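Side-chain contacts in endo-1,4-beta-xylanase (Uncultured bacterium, PDB 7AX7), which uses cobalt(II) to cleave acetyl groups from acetylated xylan, serving as the CE4 deacetylase domain of a multidomain xylanase: residues A7-D12 against F98-Y103; Q134-N139 against N158-Q163; E184-K189 against S201-Q206. All blocks are in the same frame, centred on the assembly; numbering follows the deposited sequence.

Contact 1 lies at the heart of the chain, its centre about 3 Å from the centre of the chain. Contacts 2 and 3 lie farther out, their centres at about 16 and 14 Å, though most of their touching residues are buried. Contact 1 is charged and polar and reaches the metal. Contact 2 is a polar grip on one arginine between two helices. Contact 3 is apolar, an alanine against a helix. Contacts 1 and 3 adjoin: F98 CZ packs 3.8 Å from F186 CD2, and A7 lies on L185. Strand 148-153 pairs with strand 4-11 of contact 1 and also borders contact 3. Contact 2 touches neither, though its nearest atoms come within about 4 Å of contact 1.

Contact 1: A7-D12 against F98-Y103; sequences ALTFDD and FFRPPY. With CO (cobalt (II) ion), chain B; ACT (acetate ion), chain C.
R100 reaches from the loop 98-103 to strand 4-11, where T9 and D11 receive its tip. Its CB points toward the strand. CG is anti to the backbone N, which sends the chain on in the same direction. A bend at chi3 (-90°) then turns the guanidinium group so that its edge meets T9 and D11. R100 NH1 bonds to D11 OD1 at 2.8 Å in a nearly straight salt bridge (167°). The oxygen lies in the guanidinium plane. NH1 comes from above the carboxylate plane; the two planes are 61° apart. T9 OG1 also lies in the guanidinium plane. T9 OG1 accepts from R100 NH2 at 2.7 Å and from R100 NH1 at 2.9 Å, so both terminal nitrogens share one hydroxyl oxygen. T9 OG1 is bonded to I150 O as well. NH2 has a second acceptor in Q120 O, and F35 makes a cation-pi contact with the group.

The two segments carry the TFDD and RPPY motifs of the NodB deacetylase family, and they line the cobalt site. D12 OD1 binds cobalt at 2.1 Å, together with H62 and H66. A bound acetate, probably picked up from the crystallisation solution, adds both its oxygens to the metal. The acetate O lies 2.6 Å from D11 OD2. The acetate OXT accepts a hydrogen bond from Y103 N at 2.7 Å. This placing is consistent with acetate marking where an acetyl group of the substrate, or the product, would sit.

R100 does not touch the metal but holds D11, whose OD2 faces the metal-bound acetate. The bonds to T9 and Q120 fix the rotation of the guanidinium, so D11 is likely to be held steady beside the metal.

Contact 2: Q134-N139 against N158-Q163; sequences QQRVNN and NSQTVQ
R136 makes this a polar helix-to-helix contact, reaching from helix 133-143 to N158 and T161 at the start of helix 159-174. It joins two helices away from the centre of the chain, about 16 Å out from centre to centre, yet is largely buried. The R136 chain is stretched out as far as NE, which brings its guanidinium group to the first turn of the other helix. NH1 carries both bonds across. R136 NH1 donates to N158 OD1 at 2.8 Å (164°), with the oxygen in the guanidinium plane. The bond from R136 NH1 to T161 OG1 is also 2.8 Å but more bent (140°). Q160 CB lies over the centre of the R136 guanidinium, 3.5 Å above its plane. The two helices flank strand 148-153 in sequence, as consecutive helices do in the distorted beta/alpha barrel of NodB deacetylases. T161 OG1 is also hydrogen-bonded to D126 OD2. A leucine in place of R136 would probably leave N158 OD1 without its arginine mate and take one partner from T161 OG1. A water accepts from R136 NH2 at 2.8 Å and donates to N158 OD1. NE bonds to T131 O, so the arginine also ties down the loop ahead of its own helix.

Contact 3: E184-K189 against S201-Q206; sequences ELFEKK and SNANGQ
The type I beta turn from N202 to G205, near the C-terminal end of the modelled chain, packs its A203 against L185, F186 and K189 of helix 182-189. The A203 methyl points toward the helix and does most of the touching. A203 CB lies 3.9 Å from both CG and CD1 of L185, and 3.8 Å from K189 CG. F186 comes from another side: F186 CE1 is 4.0 Å from A203 CA, and the ring meets that atom obliquely. K189 gives only its inner carbons to the contact. Its chain bends at chi2 (-62°), which takes the amine off to a salt bridge with D146.

The turn is closed by G205 N bonding to N202 O at 2.7 Å. N202 OD1 braces it further, accepting from N204 N at 2.9 Å on a lone pair, an Asx turn. A second Asx turn follows on, from Q206 N to N204 OD1.

Around this packing, L185 also rests on L5 of strand 4-11 and on I149 of strand 148-153. F186 meets W200 of strand 199-200 edge-to-face. Backbone bonds of S201 with I149 and of A203 with G147 hold the segment beside strand 148-153, just after strand 199-200.

Contact 1: A7-D12 against F98-Y103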
loop_
_atom_site.group_PDB
_atom_site.type_symbol
_atom_site.label_atom_id
_atom_site.label_comp_id
_atom_site.label_asym_id
_atom_site.label_seq_id
_atom_site.Cartn_x
_atom_site.Cartn_y
_atom_site.Cartn_z
ATOM N N ALA A 7 8.791 1.327 4.299
ATOM C CA ALA A 7 7.597 1.788 3.594
ATOM C C ALA A 7 6.425 0.968 4.119
ATOM O O ALA A 7 6.216 -0.170 3.678
ATOM C CB ALA A 7 7.760 1.652 2.081
ATOM N N LEU A 8 5.695 1.538 5.084
ATOM C CA LEU A 8 4.449 0.940 5.545
ATOM C C LEU A 8 3.367 1.161 4.498
ATOM O O LEU A 8 3.190 2.282 4.014
ATOM C CB LEU A 8 4.021 1.553 6.880
ATOM C CG LEU A 8 4.710 1.108 8.170
ATOM C CD1 LEU A 8 4.130 1.877 9.361
ATOM C CD2 LEU A 8 4.561 -0.389 8.385
ATOM N N THR A 9 2.644 0.098 4.139
ATOM C CA THR A 9 1.671 0.190 3.056
ATOM C C THR A 9 0.400 -0.560 3.439
ATOM O O THR A 9 0.436 -1.552 4.173
ATOM C CB THR A 9 2.228 -0.354 1.712
ATOM O OG1 THR A 9 2.377 -1.779 1.780
ATOM C CG2 THR A 9 3.577 0.271 1.390
ATOM N N PHE A 10 -0.726 -0.080 2.916
ATOM C CA PHE A 10 -2.042 -0.574 3.298
ATOM C C PHE A 10 -2.868 -0.873 2.054
ATOM O O PHE A 10 -3.008 -0.010 1.177
ATOM C CB PHE A 10 -2.765 0.449 4.186
ATOM C CG PHE A 10 -2.109 0.670 5.522
ATOM C CD1 PHE A 10 -2.452 -0.116 6.618
ATOM C CD2 PHE A 10 -1.155 1.668 5.686
ATOM C CE1 PHE A 10 -1.862 0.084 7.854
ATOM C CE2 PHE A 10 -0.551 1.879 6.929
ATOM C CZ PHE A 10 -0.906 1.085 8.013
ATOM N N ASP A 11 -3.425 -2.083 1.996
ATOM C CA ASP A 11 -4.278 -2.558 0.910
ATOM C C ASP A 11 -5.756 -2.551 1.299
ATOM O O ASP A 11 -6.111 -2.829 2.450
ATOM C CB ASP A 11 -3.919 -3.996 0.517
ATOM C CG ASP A 11 -2.730 -4.087 -0.407
ATOM O OD1 ASP A 11 -2.165 -3.032 -0.784
ATOM O OD2 ASP A 11 -2.375 -5.237 -0.765
ATOM N N ASP A 12 -6.611 -2.251 0.307
ATOM C CA ASP A 12 -8.032 -2.600 0.269
ATOM C C ASP A 12 -8.971 -1.464 0.682
ATOM O O ASP A 12 -10.195 -1.640 0.659
ATOM C CB ASP A 12 -8.316 -3.832 1.137
ATOM C CG ASP A 12 -7.691 -5.114 0.581
ATOM O OD1 ASP A 12 -7.027 -5.079 -0.481
ATOM O OD2 ASP A 12 -7.859 -6.171 1.216
ATOM N N PHE A 98 2.139 3.513 -8.494
ATOM C CA PHE A 98 2.432 2.122 -8.196
ATOM C C PHE A 98 1.154 1.298 -8.231
ATOM O O PHE A 98 0.054 1.809 -8.003
ATOM C CB PHE A 98 3.133 2.001 -6.843
ATOM C CG PHE A 98 4.479 2.645 -6.828
ATOM C CD1 PHE A 98 5.588 1.966 -7.328
ATOM C CD2 PHE A 98 4.634 3.947 -6.364
ATOM C CE1 PHE A 98 6.849 2.575 -7.339
ATOM C CE2 PHE A 98 5.884 4.566 -6.359
ATOM C CZ PHE A 98 6.994 3.883 -6.849
ATOM N N PHE A 99 1.326 0.011 -8.526
ATOM C CA PHE A 99 0.262 -0.977 -8.551
ATOM C C PHE A 99 0.638 -2.143 -7.648
ATOM O O PHE A 99 1.787 -2.598 -7.651
ATOM C CB PHE A 99 0.023 -1.479 -9.988
ATOM C CG PHE A 99 -0.804 -2.730 -10.078
ATOM C CD1 PHE A 99 -2.163 -2.705 -9.792
ATOM C CD2 PHE A 99 -0.231 -3.931 -10.498
ATOM C CE1 PHE A 99 -2.938 -3.855 -9.909
ATOM C CE2 PHE A 99 -0.997 -5.089 -10.611
ATOM C CZ PHE A 99 -2.356 -5.049 -10.314
ATOM N N ARG A 100 -0.329 -2.625 -6.873
ATOM C CA ARG A 100 -0.144 -3.877 -6.148
ATOM C C ARG A 100 -1.225 -4.865 -6.569
ATOM O O ARG A 100 -2.421 -4.557 -6.447
ATOM C CB ARG A 100 -0.167 -3.667 -4.638
ATOM C CG ARG A 100 -0.005 -4.958 -3.855
ATOM C CD ARG A 100 -0.033 -4.644 -2.366
ATOM N NE ARG A 100 1.291 -4.375 -1.837
ATOM C CZ ARG A 100 1.543 -3.541 -0.832
ATOM N NH1 ARG A 100 0.561 -2.861 -0.252
ATOM N NH2 ARG A 100 2.783 -3.378 -0.419
ATOM N N PRO A 101 -0.860 -6.038 -7.073
ATOM C CA PRO A 101 -1.858 -6.974 -7.606
ATOM C C PRO A 101 -2.717 -7.572 -6.503
ATOM O O PRO A 101 -2.200 -8.001 -5.461
ATOM C CB PRO A 101 -1.000 -8.047 -8.291
ATOM C CG PRO A 101 0.330 -7.967 -7.633
ATOM C CD PRO A 101 0.519 -6.503 -7.304
ATOM N N PRO A 102 -4.038 -7.624 -6.699
ATOM C CA PRO A 102 -4.903 -8.298 -5.721
ATOM C C PRO A 102 -4.462 -9.740 -5.512
ATOM O O PRO A 102 -4.164 -10.460 -6.468
ATOM C CB PRO A 102 -6.293 -8.227 -6.365
ATOM C CG PRO A 102 -6.213 -7.041 -7.312
ATOM C CD PRO A 102 -4.800 -7.062 -7.827
ATOM N N TYR A 103 -4.423 -10.154 -4.246
ATOM C CA TYR A 103 -3.999 -11.490 -3.833
ATOM C C TYR A 103 -2.556 -11.791 -4.209
ATOM O O TYR A 103 -2.122 -12.941 -4.104
ATOM C CB TYR A 103 -4.931 -12.568 -4.410
ATOM C CG TYR A 103 -6.380 -12.192 -4.194
ATOM C CD1 TYR A 103 -6.960 -12.289 -2.933
ATOM C CD2 TYR A 103 -7.149 -11.683 -5.234
ATOM C CE1 TYR A 103 -8.275 -11.914 -2.722
ATOM C CE2 TYR A 103 -8.474 -11.315 -5.035
ATOM C CZ TYR A 103 -9.025 -11.427 -3.774
ATOM O OH TYR A 103 -10.334 -11.059 -3.566
HETATM CO CO CO B . -6.141 -6.743 -1.499
HETATM C C ACT C . -4.011 -8.123 -1.275
HETATM O O ACT C . -4.144 -7.124 -0.515
HETATM O OXT ACT C . -4.828 -8.586 -2.114
HETATM C CH3 ACT C . -2.636 -8.861 -1.159
#

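Contact 2: Q134-N139 against N158-Q163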
loop_
_atom_site.group_PDB
_atom_site.type_symbol
_atom_site.label_atom_id
_atom_site.label_comp_id
_atom_site.label_asym_id
_atom_site.label_seq_id
_atom_site.Cartn_x
_atom_site.Cartn_y
_atom_site.Cartn_z
ATOM N N GLN A 134 -0.764 -9.063 18.565
ATOM C CA GLN A 134 0.669 -9.176 18.846
ATOM C C GLN A 134 1.411 -9.969 17.768
ATOM O O GLN A 134 2.584 -9.688 17.490
ATOM C CB GLN A 134 0.887 -9.818 20.216
ATOM C CG GLN A 134 2.301 -9.657 20.737
ATOM C CD GLN A 134 2.666 -8.202 20.968
ATOM O OE1 GLN A 134 1.839 -7.407 21.415
ATOM N NE2 GLN A 134 3.896 -7.843 20.635
ATOM N N GLN A 135 0.766 -10.964 17.154
ATOM C CA GLN A 135 1.386 -11.596 15.992
ATOM C C GLN A 135 1.628 -10.571 14.889
ATOM O O GLN A 135 2.686 -10.570 14.246
ATOM C CB GLN A 135 0.517 -12.742 15.467
ATOM C CG GLN A 135 0.560 -14.022 16.301
ATOM C CD GLN A 135 -0.324 -15.122 15.719
ATOM O OE1 GLN A 135 -1.545 -14.976 15.629
ATOM N NE2 GLN A 135 0.296 -16.225 15.314
ATOM N N ARG A 136 0.651 -9.689 14.660
ATOM C CA ARG A 136 0.811 -8.648 13.648
ATOM C C ARG A 136 1.984 -7.738 13.986
ATOM O O ARG A 136 2.821 -7.438 13.125
ATOM C CB ARG A 136 -0.493 -7.853 13.512
ATOM C CG ARG A 136 -1.621 -8.699 12.936
ATOM C CD ARG A 136 -2.986 -8.035 12.997
ATOM N NE ARG A 136 -4.022 -9.031 12.725
ATOM C CZ ARG A 136 -5.134 -8.812 12.026
ATOM N NH1 ARG A 136 -5.380 -7.614 11.504
ATOM N NH2 ARG A 136 -5.999 -9.806 11.842
ATOM N N VAL A 137 2.067 -7.301 15.245
ATOM C CA VAL A 137 3.193 -6.485 15.693
ATOM C C VAL A 137 4.507 -7.193 15.392
ATOM O O VAL A 137 5.405 -6.632 14.754
ATOM C CB VAL A 137 3.057 -6.170 17.198
ATOM C CG1 VAL A 137 4.353 -5.580 17.750
ATOM C CG2 VAL A 137 1.858 -5.239 17.468
ATOM N N ASN A 138 4.640 -8.445 15.844
ATOM C CA ASN A 138 5.921 -9.137 15.724
ATOM C C ASN A 138 6.266 -9.434 14.266
ATOM O O ASN A 138 7.434 -9.357 13.874
ATOM C CB ASN A 138 5.909 -10.417 16.562
ATOM C CG ASN A 138 5.833 -10.128 18.055
ATOM O OD1 ASN A 138 6.200 -9.044 18.503
ATOM N ND2 ASN A 138 5.349 -11.090 18.824
ATOM N N ASN A 139 5.266 -9.759 13.444
ATOM C CA ASN A 139 5.543 -10.001 12.031
ATOM C C ASN A 139 6.061 -8.737 11.348
ATOM O O ASN A 139 6.988 -8.799 10.534
ATOM C CB ASN A 139 4.291 -10.535 11.328
ATOM C CG ASN A 139 3.931 -11.944 11.772
ATOM O OD1 ASN A 139 4.733 -12.622 12.420
ATOM N ND2 ASN A 139 2.729 -12.393 11.421
ATOM N N ASN A 158 -10.856 -4.165 9.994
ATOM C CA ASN A 158 -9.562 -4.752 10.362
ATOM C C ASN A 158 -8.969 -4.047 11.590
ATOM O O ASN A 158 -7.847 -3.525 11.595
ATOM C CB ASN A 158 -8.602 -4.722 9.178
ATOM C CG ASN A 158 -7.481 -5.717 9.341
ATOM O OD1 ASN A 158 -7.625 -6.686 10.086
ATOM N ND2 ASN A 158 -6.362 -5.498 8.647
ATOM N N SER A 159 -9.748 -4.073 12.672
ATOM C CA SER A 159 -9.364 -3.351 13.875
ATOM C C SER A 159 -8.153 -3.963 14.569
ATOM O O SER A 159 -7.476 -3.261 15.324
ATOM C CB SER A 159 -10.545 -3.281 14.842
ATOM O OG SER A 159 -11.025 -4.571 15.124
ATOM N N GLN A 160 -7.836 -5.237 14.324
ATOM C CA GLN A 160 -6.663 -5.801 14.990
ATOM C C GLN A 160 -5.366 -5.218 14.436
ATOM O O GLN A 160 -4.355 -5.160 15.149
ATOM C CB GLN A 160 -6.674 -7.323 14.879
ATOM C CG GLN A 160 -7.737 -7.981 15.749
ATOM C CD GLN A 160 -7.840 -9.478 15.514
ATOM O OE1 GLN A 160 -8.262 -9.925 14.448
ATOM N NE2 GLN A 160 -7.457 -10.258 16.509
ATOM N N THR A 161 -5.370 -4.782 13.176
ATOM C CA THR A 161 -4.211 -4.066 12.643
ATOM C C THR A 161 -4.155 -2.650 13.188
ATOM O O THR A 161 -3.067 -2.128 13.471
ATOM C CB THR A 161 -4.252 -4.066 11.119
ATOM O OG1 THR A 161 -3.908 -5.378 10.650
ATOM C CG2 THR A 161 -3.281 -3.022 10.526
ATOM N N VAL A 162 -5.317 -2.012 13.352
ATOM C CA VAL A 162 -5.361 -0.730 14.047
ATOM C C VAL A 162 -4.766 -0.857 15.446
ATOM O O VAL A 162 -3.966 -0.018 15.875
ATOM C CB VAL A 162 -6.803 -0.198 14.086
ATOM C CG1 VAL A 162 -6.867 1.065 14.925
ATOM C CG2 VAL A 162 -7.307 0.065 12.654
ATOM N N GLN A 163 -5.135 -1.913 16.177
ATOM C CA GLN A 163 -4.569 -2.116 17.507
ATOM C C GLN A 163 -3.062 -2.331 17.442
ATOM O O GLN A 163 -2.325 -1.862 18.313
ATOM C CB GLN A 163 -5.240 -3.307 18.197
ATOM C CG GLN A 163 -6.676 -3.074 18.598
ATOM C CD GLN A 163 -7.351 -4.356 19.078
ATOM O OE1 GLN A 163 -7.728 -5.222 18.274
ATOM N NE2 GLN A 163 -7.494 -4.488 20.388
HETATM O O HOH W 1 -8.062 -9.595 10.005
#

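Contact 3: E184-K189 against S201-Q206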
loop_
_atom_site.group_PDB
_atom_site.type_symbol
_atom_site.label_atom_id
_atom_site.label_comp_id
_atom_site.label_asym_id
_atom_site.label_seq_id
_atom_site.Cartn_x
_atom_site.Cartn_y
_atom_site.Cartn_z
ATOM N N GLU A 184 8.724 7.951 -2.131
ATOM C CA GLU A 184 9.885 8.463 -1.406
ATOM C C GLU A 184 10.954 7.390 -1.242
ATOM O O GLU A 184 12.151 7.685 -1.302
ATOM C CB GLU A 184 9.456 9.005 -0.044
ATOM C CG GLU A 184 8.731 10.326 -0.116
ATOM C CD GLU A 184 8.061 10.676 1.198
ATOM O OE1 GLU A 184 7.994 9.798 2.088
ATOM O OE2 GLU A 184 7.605 11.828 1.337
ATOM N N LEU A 185 10.544 6.137 -1.041
ATOM C CA LEU A 185 11.513 5.053 -0.903
ATOM C C LEU A 185 12.430 4.971 -2.120
ATOM O O LEU A 185 13.662 4.944 -1.989
ATOM C CB LEU A 185 10.786 3.726 -0.687
ATOM C CG LEU A 185 11.651 2.466 -0.763
ATOM C CD1 LEU A 185 12.741 2.461 0.325
ATOM C CD2 LEU A 185 10.776 1.229 -0.688
ATOM N N PHE A 186 11.847 4.917 -3.320
ATOM C CA PHE A 186 12.680 4.809 -4.513
ATOM C C PHE A 186 13.455 6.098 -4.767
ATOM O O PHE A 186 14.643 6.052 -5.101
ATOM C CB PHE A 186 11.825 4.422 -5.718
ATOM C CG PHE A 186 11.437 2.967 -5.729
ATOM C CD1 PHE A 186 12.312 2.010 -6.207
ATOM C CD2 PHE A 186 10.209 2.556 -5.230
ATOM C CE1 PHE A 186 11.966 0.666 -6.206
ATOM C CE2 PHE A 186 9.853 1.217 -5.233
ATOM C CZ PHE A 186 10.732 0.270 -5.720
ATOM N N GLU A 187 12.808 7.252 -4.596
ATOM C CA GLU A 187 13.503 8.523 -4.785
ATOM C C GLU A 187 14.756 8.600 -3.912
ATOM O O GLU A 187 15.844 8.944 -4.390
ATOM C CB GLU A 187 12.552 9.682 -4.479
ATOM C CG GLU A 187 13.002 11.055 -5.004
ATOM C CD GLU A 187 14.148 11.659 -4.199
ATOM O OE1 GLU A 187 15.048 12.272 -4.818
ATOM O OE2 GLU A 187 14.148 11.520 -2.951
ATOM N N LYS A 188 14.620 8.270 -2.622
ATOM C CA LYS A 188 15.727 8.491 -1.694
ATOM C C LYS A 188 16.838 7.460 -1.877
ATOM O O LYS A 188 18.006 7.757 -1.604
ATOM C CB LYS A 188 15.212 8.502 -0.249
ATOM C CG LYS A 188 14.364 9.729 0.095
ATOM C CD LYS A 188 13.783 9.631 1.516
ATOM C CE LYS A 188 12.858 10.809 1.864
ATOM N NZ LYS A 188 13.571 12.108 2.067
ATOM N N LYS A 189 16.511 6.257 -2.356
ATOM C CA LYS A 189 17.548 5.278 -2.659
ATOM C C LYS A 189 18.160 5.480 -4.040
ATOM O O LYS A 189 19.111 4.768 -4.386
ATOM C CB LYS A 189 16.995 3.848 -2.552
ATOM C CG LYS A 189 16.581 3.399 -1.133
ATOM C CD LYS A 189 17.776 3.403 -0.188
ATOM C CE LYS A 189 17.437 2.785 1.155
ATOM N NZ LYS A 189 18.560 2.929 2.129
ATOM N N SER A 201 9.766 -5.806 -3.649
ATOM C CA SER A 201 9.527 -5.815 -2.212
ATOM C C SER A 201 10.520 -4.964 -1.434
ATOM O O SER A 201 10.274 -4.673 -0.258
ATOM C CB SER A 201 9.563 -7.252 -1.665
ATOM O OG SER A 201 8.527 -8.018 -2.247
ATOM N N ASN A 202 11.626 -4.566 -2.055
ATOM C CA ASN A 202 12.666 -3.769 -1.426
ATOM C C ASN A 202 13.291 -2.920 -2.520
ATOM O O ASN A 202 13.472 -3.390 -3.645
ATOM C CB ASN A 202 13.722 -4.655 -0.745
ATOM C CG ASN A 202 14.695 -3.863 0.119
ATOM O OD1 ASN A 202 15.499 -3.081 -0.391
ATOM N ND2 ASN A 202 14.642 -4.083 1.432
ATOM N N ALA A 203 13.601 -1.665 -2.198
ATOM C CA ALA A 203 14.217 -0.808 -3.203
ATOM C C ALA A 203 15.464 -1.430 -3.838
ATOM O O ALA A 203 15.864 -1.005 -4.927
ATOM C CB ALA A 203 14.550 0.548 -2.589
ATOM N N ASN A 204 16.086 -2.430 -3.198
ATOM C CA ASN A 204 17.241 -3.094 -3.804
ATOM C C ASN A 204 16.860 -4.143 -4.849
ATOM O O ASN A 204 17.749 -4.665 -5.532
ATOM C CB ASN A 204 18.134 -3.730 -2.728
ATOM C CG ASN A 204 17.515 -4.966 -2.091
ATOM O OD1 ASN A 204 16.522 -5.515 -2.578
ATOM N ND2 ASN A 204 18.118 -5.419 -0.996
ATOM N N GLY A 205 15.574 -4.466 -4.990
ATOM C CA GLY A 205 15.101 -5.304 -6.081
ATOM C C GLY A 205 15.524 -6.757 -6.048
ATOM O O GLY A 205 15.364 -7.455 -7.058
ATOM N N GLN A 206 16.044 -7.249 -4.928
ATOM C CA GLN A 206 16.533 -8.623 -4.875
ATOM C C GLN A 206 15.444 -9.630 -4.510
ATOM O O GLN A 206 15.028 -9.730 -3.360
ATOM C CB GLN A 206 17.699 -8.720 -3.895
ATOM C CG GLN A 206 18.956 -8.062 -4.441
ATOM C CD GLN A 206 20.072 -8.003 -3.430
ATOM O OE1 GLN A 206 20.137 -8.824 -2.513
ATOM N NE2 GLN A 206 20.958 -7.023 -3.585
#